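Local coordinates for protein acyl-CoA thioester hydrolase ybgC (Escherichia coli K-12, PDB 3GRH) that is a putative acyl-CoA thioesterase of the outer membrane that belongs to the pectinesterase family but neither binds pectin nor shows pectinesterase activity, at residues T268-V282 with V288-T302. Numbering follows the deposited sequence.
Sequences TLVTNSYIEGDVDIV and VVFDNTEFRVVNSRT
Strands 268-271 and 274-277 run parallel to strands 288-291 and 294-297, their axes 4.8 Å apart at closest approach, in successive coils of the right-handed beta-helix of the pectinesterase family. Nine backbone hydrogen bonds join the coils, from Val289 N to Thr268 O through to Val298 N to Gly277 O. Inside the helix, aliphatic side chains of 268-282 pack against Phe290 and Phe295. Val270 CB meets Phe290 CD1 at 3.6 Å, and Val282 CG1 reaches Phe290 CZ at 3.6 Å. Ile275 CD1 touches both Phe290 and Phe295. On the outer side, the Tyr274 ring lies alongside Glu294, with the carboxylate nearly perpendicular to it (89°) and at its edge. Tyr274 OH lies against the aliphatic start of Arg296, 3.3 Å from its CB, and donates to Glu276 OE1. The bent Arg296 chain brings NH2 into a salt bridge with Glu294 OE2 at 2.8 Å.

Beyond the strands, Asp278 pairs with Arg301 side-on. Arg301 NH2 meets Asp278 OD1 at 2.8 Å from above the carboxylate plane, while NE meets the syn lone pair of OD2 at 3.0 Å. With chi1 at 47°, the Asp278 carboxylate sits over its own backbone, and OD1 also accepts from Val279 N. A water donates to Asp278 OD2 and Val298 O and accepts from Arg301 N. Replacing Asp278 by an alanine removes the carboxylate, which would probably leave the buried Arg301 guanidinium without this charge partner and Val279 N without its acceptor. Arg301 NH1 binds Asp219 O and Gly221 O. The buried salt bridge, with OD1 also bound to Val279 N, probably helps hold the turn that leads into Asp280, the predicted nucleophile, which is salt-bridged to Arg340.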
loop_
_atom_site.group_PDB
_atom_site.type_symbol
_atom_site.label_atom_id
_atom_site.label_comp_id
_atom_site.label_asym_id
_atom_site.label_seq_id
_atom_site.Cartn_x
_atom_site.Cartn_y
_atom_site.Cartn_z
ATOM N N THR A 268 -2.468 -3.717 7.943
ATOM C CA THR A 268 -3.445 -3.307 6.913
ATOM C C THR A 268 -3.890 -4.501 6.110
ATOM O O THR A 268 -3.058 -5.301 5.687
ATOM C CB THR A 268 -2.765 -2.232 5.984
ATOM O OG1 THR A 268 -2.246 -1.161 6.811
ATOM C CG2 THR A 268 -3.701 -1.657 4.983
ATOM N N LEU A 269 -5.179 -4.566 5.789
ATOM C CA LEU A 269 -5.726 -5.595 4.903
ATOM C C LEU A 269 -6.309 -4.909 3.684
ATOM O O LEU A 269 -7.226 -4.078 3.844
ATOM C CB LEU A 269 -6.847 -6.390 5.608
ATOM C CG LEU A 269 -7.526 -7.433 4.733
ATOM C CD1 LEU A 269 -6.513 -8.459 4.322
ATOM C CD2 LEU A 269 -8.663 -7.981 5.497
ATOM N N VAL A 270 -5.838 -5.260 2.501
ATOM C CA VAL A 270 -6.363 -4.695 1.228
ATOM C C VAL A 270 -6.973 -5.870 0.463
ATOM O O VAL A 270 -6.291 -6.878 0.213
ATOM C CB VAL A 270 -5.225 -4.098 0.390
ATOM C CG1 VAL A 270 -5.751 -3.544 -1.001
ATOM C CG2 VAL A 270 -4.471 -3.028 1.161
ATOM N N THR A 271 -8.271 -5.821 0.207
ATOM C CA THR A 271 -8.971 -6.868 -0.473
ATOM C C THR A 271 -9.723 -6.377 -1.713
ATOM O O THR A 271 -10.257 -5.229 -1.721
ATOM C CB THR A 271 -10.003 -7.533 0.452
ATOM O OG1 THR A 271 -10.898 -6.555 1.038
ATOM C CG2 THR A 271 -9.272 -8.279 1.615
ATOM N N ASN A 272 -9.770 -7.217 -2.757
ATOM C CA ASN A 272 -10.697 -6.973 -3.837
ATOM C C ASN A 272 -10.442 -5.634 -4.524
ATOM O O ASN A 272 -11.373 -5.021 -4.971
ATOM C CB ASN A 272 -12.134 -7.057 -3.377
ATOM C CG ASN A 272 -12.437 -8.315 -2.707
ATOM O OD1 ASN A 272 -13.079 -8.389 -1.595
ATOM N ND2 ASN A 272 -12.010 -9.337 -3.338
ATOM N N SER A 273 -9.190 -5.213 -4.563
ATOM C CA SER A 273 -8.820 -3.862 -5.015
ATOM C C SER A 273 -7.976 -3.881 -6.287
ATOM O O SER A 273 -7.666 -4.942 -6.802
ATOM C CB SER A 273 -8.158 -3.071 -3.924
ATOM O OG SER A 273 -9.071 -2.812 -2.819
ATOM N N TYR A 274 -7.739 -2.698 -6.819
ATOM C CA TYR A 274 -6.975 -2.545 -8.043
ATOM C C TYR A 274 -5.973 -1.485 -7.778
ATOM O O TYR A 274 -6.354 -0.410 -7.390
ATOM C CB TYR A 274 -7.868 -2.164 -9.175
ATOM C CG TYR A 274 -7.156 -1.823 -10.453
ATOM C CD1 TYR A 274 -6.709 -2.791 -11.283
ATOM C CD2 TYR A 274 -6.912 -0.535 -10.790
ATOM C CE1 TYR A 274 -6.021 -2.492 -12.430
ATOM C CE2 TYR A 274 -6.276 -0.239 -11.976
ATOM C CZ TYR A 274 -5.804 -1.211 -12.739
ATOM O OH TYR A 274 -5.142 -0.960 -13.958
ATOM N N ILE A 275 -4.685 -1.760 -8.020
ATOM C CA ILE A 275 -3.610 -0.791 -7.743
ATOM C C ILE A 275 -2.735 -0.687 -8.980
ATOM O O ILE A 275 -2.364 -1.699 -9.552
ATOM C CB ILE A 275 -2.777 -1.259 -6.542
ATOM C CG1 ILE A 275 -3.683 -1.462 -5.367
ATOM C CG2 ILE A 275 -1.679 -0.189 -6.250
ATOM C CD1 ILE A 275 -2.922 -1.903 -4.071
ATOM N N GLU A 276 -2.557 0.532 -9.461
ATOM C CA GLU A 276 -1.853 0.781 -10.751
ATOM C C GLU A 276 -0.688 1.722 -10.479
ATOM O O GLU A 276 -0.787 2.647 -9.685
ATOM C CB GLU A 276 -2.834 1.467 -11.688
ATOM C CG GLU A 276 -2.349 1.776 -13.064
ATOM C CD GLU A 276 -3.474 2.256 -13.943
ATOM O OE1 GLU A 276 -4.415 1.455 -14.269
ATOM O OE2 GLU A 276 -3.403 3.446 -14.380
ATOM N N GLY A 277 0.423 1.471 -11.139
ATOM C CA GLY A 277 1.542 2.375 -11.114
ATOM C C GLY A 277 2.658 1.864 -11.973
ATOM O O GLY A 277 2.458 1.014 -12.830
ATOM N N ASP A 278 3.843 2.419 -11.743
ATOM C CA ASP A 278 5.035 1.912 -12.422
ATOM C C ASP A 278 6.195 1.555 -11.493
ATOM O O ASP A 278 6.535 0.388 -11.341
ATOM C CB ASP A 278 5.472 2.824 -13.603
ATOM C CG ASP A 278 5.515 4.309 -13.283
ATOM O OD1 ASP A 278 5.950 4.745 -12.186
ATOM O OD2 ASP A 278 5.211 5.085 -14.239
ATOM N N VAL A 279 6.783 2.546 -10.861
ATOM C CA VAL A 279 7.967 2.391 -10.003
ATOM C C VAL A 279 7.546 2.416 -8.544
ATOM O O VAL A 279 6.980 3.353 -8.034
ATOM C CB VAL A 279 8.928 3.527 -10.281
ATOM C CG1 VAL A 279 10.107 3.554 -9.285
ATOM C CG2 VAL A 279 9.434 3.400 -11.717
ATOM N N ASP A 280 7.823 1.324 -7.854
ATOM C CA ASP A 280 7.540 1.165 -6.433
ATOM C C ASP A 280 6.091 1.431 -6.144
ATOM O O ASP A 280 5.773 2.294 -5.306
ATOM C CB ASP A 280 8.514 2.035 -5.635
ATOM C CG ASP A 280 9.980 1.703 -5.883
ATOM O OD1 ASP A 280 10.343 0.607 -6.342
ATOM O OD2 ASP A 280 10.865 2.587 -5.559
ATOM N N ILE A 281 5.222 0.636 -6.757
ATOM C CA ILE A 281 3.813 0.868 -6.715
ATOM C C ILE A 281 3.305 0.745 -5.277
ATOM O O ILE A 281 2.438 1.485 -4.876
ATOM C CB ILE A 281 3.118 -0.076 -7.647
ATOM C CG1 ILE A 281 3.666 0.021 -9.086
ATOM C CG2 ILE A 281 1.608 0.138 -7.608
ATOM C CD1 ILE A 281 3.048 -1.049 -9.947
ATOM N N VAL A 282 3.775 -0.243 -4.544
ATOM C CA VAL A 282 3.393 -0.455 -3.118
ATOM C C VAL A 282 4.690 -0.390 -2.307
ATOM O O VAL A 282 5.577 -1.147 -2.539
ATOM C CB VAL A 282 2.737 -1.820 -2.896
ATOM C CG1 VAL A 282 2.593 -2.039 -1.410
ATOM C CG2 VAL A 282 1.407 -1.859 -3.678
ATOM N N VAL A 288 1.255 -5.645 5.623
ATOM C CA VAL A 288 0.105 -5.438 4.726
ATOM C C VAL A 288 -0.192 -6.744 4.066
ATOM O O VAL A 288 0.715 -7.360 3.507
ATOM C CB VAL A 288 0.356 -4.390 3.634
ATOM C CG1 VAL A 288 -0.997 -4.079 2.924
ATOM C CG2 VAL A 288 0.979 -3.135 4.270
ATOM N N VAL A 289 -1.450 -7.176 4.066
ATOM C CA VAL A 289 -1.923 -8.346 3.352
ATOM C C VAL A 289 -2.805 -7.896 2.216
ATOM O O VAL A 289 -3.718 -7.129 2.475
ATOM C CB VAL A 289 -2.648 -9.300 4.273
ATOM C CG1 VAL A 289 -3.321 -10.420 3.438
ATOM C CG2 VAL A 289 -1.756 -9.924 5.375
ATOM N N PHE A 290 -2.498 -8.316 0.997
ATOM C CA PHE A 290 -3.281 -8.020 -0.213
ATOM C C PHE A 290 -3.914 -9.307 -0.604
ATOM O O PHE A 290 -3.206 -10.248 -0.912
ATOM C CB PHE A 290 -2.340 -7.589 -1.333
ATOM C CG PHE A 290 -1.616 -6.328 -1.063
ATOM C CD1 PHE A 290 -2.226 -5.132 -1.405
ATOM C CD2 PHE A 290 -0.342 -6.312 -0.529
ATOM C CE1 PHE A 290 -1.599 -3.943 -1.205
ATOM C CE2 PHE A 290 0.276 -5.081 -0.319
ATOM C CZ PHE A 290 -0.396 -3.908 -0.638
ATOM N N ASP A 291 -5.232 -9.382 -0.628
ATOM C CA ASP A 291 -5.957 -10.599 -1.024
ATOM C C ASP A 291 -6.856 -10.253 -2.218
ATOM O O ASP A 291 -7.582 -9.239 -2.191
ATOM C CB ASP A 291 -6.708 -11.186 0.121
ATOM C CG ASP A 291 -7.204 -12.625 -0.138
ATOM O OD1 ASP A 291 -7.775 -13.207 0.817
ATOM O OD2 ASP A 291 -7.040 -13.207 -1.243
ATOM N N ASN A 292 -6.827 -11.067 -3.272
ATOM C CA ASN A 292 -7.607 -10.801 -4.439
ATOM C C ASN A 292 -7.541 -9.387 -4.968
ATOM O O ASN A 292 -8.567 -8.770 -5.312
ATOM C CB ASN A 292 -9.007 -11.212 -4.151
ATOM C CG ASN A 292 -9.092 -12.710 -3.962
ATOM O OD1 ASN A 292 -8.964 -13.453 -4.943
ATOM N ND2 ASN A 292 -9.290 -13.178 -2.727
ATOM N N THR A 293 -6.318 -8.908 -5.036
ATOM C CA THR A 293 -6.016 -7.592 -5.538
ATOM C C THR A 293 -5.347 -7.743 -6.874
ATOM O O THR A 293 -4.545 -8.642 -7.110
ATOM C CB THR A 293 -5.222 -6.800 -4.495
ATOM O OG1 THR A 293 -6.128 -6.546 -3.415
ATOM C CG2 THR A 293 -4.727 -5.480 -5.064
ATOM N N GLU A 294 -5.660 -6.849 -7.796
ATOM C CA GLU A 294 -4.969 -6.778 -9.076
ATOM C C GLU A 294 -3.976 -5.665 -9.064
ATOM O O GLU A 294 -4.255 -4.524 -8.657
ATOM C CB GLU A 294 -5.966 -6.519 -10.205
ATOM C CG GLU A 294 -5.292 -6.426 -11.565
ATOM C CD GLU A 294 -6.219 -6.288 -12.773
ATOM O OE1 GLU A 294 -7.473 -6.372 -12.689
ATOM O OE2 GLU A 294 -5.655 -6.059 -13.861
ATOM N N PHE A 295 -2.758 -5.988 -9.451
ATOM C CA PHE A 295 -1.692 -5.025 -9.585
ATOM C C PHE A 295 -1.364 -4.858 -11.066
ATOM O O PHE A 295 -1.139 -5.845 -11.769
ATOM C CB PHE A 295 -0.468 -5.513 -8.843
ATOM C CG PHE A 295 -0.667 -5.735 -7.389
ATOM C CD1 PHE A 295 -0.376 -4.781 -6.521
ATOM C CD2 PHE A 295 -1.071 -6.949 -6.925
ATOM C CE1 PHE A 295 -0.529 -5.043 -5.149
ATOM C CE2 PHE A 295 -1.308 -7.168 -5.593
ATOM C CZ PHE A 295 -1.023 -6.162 -4.707
ATOM N N ARG A 296 -1.420 -3.623 -11.553
ATOM C CA ARG A 296 -1.163 -3.333 -12.986
ATOM C C ARG A 296 -0.013 -2.376 -13.097
ATOM O O ARG A 296 -0.015 -1.266 -12.499
ATOM C CB ARG A 296 -2.385 -2.732 -13.663
ATOM C CG ARG A 296 -2.155 -2.253 -15.097
ATOM C CD ARG A 296 -2.435 -3.357 -16.088
ATOM N NE ARG A 296 -3.823 -3.839 -15.944
ATOM C CZ ARG A 296 -4.425 -4.741 -16.718
ATOM N NH1 ARG A 296 -3.812 -5.296 -17.776
ATOM N NH2 ARG A 296 -5.672 -5.080 -16.435
ATOM N N VAL A 297 0.993 -2.812 -13.862
ATOM C CA VAL A 297 2.092 -1.939 -14.239
ATOM C C VAL A 297 1.786 -1.245 -15.532
ATOM O O VAL A 297 1.474 -1.945 -16.518
ATOM C CB VAL A 297 3.401 -2.736 -14.388
ATOM C CG1 VAL A 297 4.509 -1.802 -14.998
ATOM C CG2 VAL A 297 3.832 -3.245 -13.081
ATOM N N VAL A 298 1.904 0.086 -15.559
ATOM C CA VAL A 298 1.656 0.890 -16.771
ATOM C C VAL A 298 2.979 1.371 -17.308
ATOM O O VAL A 298 3.926 1.549 -16.540
ATOM C CB VAL A 298 0.675 2.034 -16.547
ATOM C CG1 VAL A 298 -0.686 1.474 -16.136
ATOM C CG2 VAL A 298 1.167 2.997 -15.454
ATOM N N ASN A 299 3.073 1.571 -18.619
ATOM C CA ASN A 299 4.332 2.043 -19.189
ATOM C C ASN A 299 4.172 3.356 -19.975
ATOM O O ASN A 299 5.006 3.675 -20.828
ATOM C CB ASN A 299 4.995 0.973 -20.061
ATOM C CG ASN A 299 4.248 0.715 -21.315
ATOM O OD1 ASN A 299 3.062 1.057 -21.442
ATOM N ND2 ASN A 299 4.906 0.036 -22.259
ATOM N N SER A 300 3.182 4.161 -19.584
ATOM C CA SER A 300 2.910 5.439 -20.242
ATOM C C SER A 300 3.872 6.556 -19.797
ATOM O O SER A 300 4.126 7.548 -20.557
ATOM C CB SER A 300 1.467 5.860 -20.008
ATOM O OG SER A 300 1.069 5.569 -18.698
ATOM N N ARG A 301 4.411 6.444 -18.593
ATOM C CA ARG A 301 5.318 7.472 -18.099
ATOM C C ARG A 301 6.769 7.023 -18.282
ATOM O O ARG A 301 7.643 7.806 -18.673
ATOM C CB ARG A 301 5.055 7.797 -16.618
ATOM C CG ARG A 301 5.884 8.913 -16.085
ATOM C CD ARG A 301 5.732 8.990 -14.613
ATOM N NE ARG A 301 6.298 7.833 -13.897
ATOM C CZ ARG A 301 7.474 7.829 -13.285
ATOM N NH1 ARG A 301 8.267 8.905 -13.355
ATOM N NH2 ARG A 301 7.882 6.764 -12.615
ATOM N N THR A 302 7.020 5.752 -17.995
ATOM C CA THR A 302 8.361 5.170 -18.132
ATOM C C THR A 302 8.269 3.815 -18.770
ATOM O O THR A 302 7.342 3.030 -18.498
ATOM C CB THR A 302 9.171 5.137 -16.807
ATOM O OG1 THR A 302 10.448 4.498 -17.026
ATOM C CG2 THR A 302 8.472 4.425 -15.722
HETATM O O HOH W 1 4.667 4.335 -16.638
#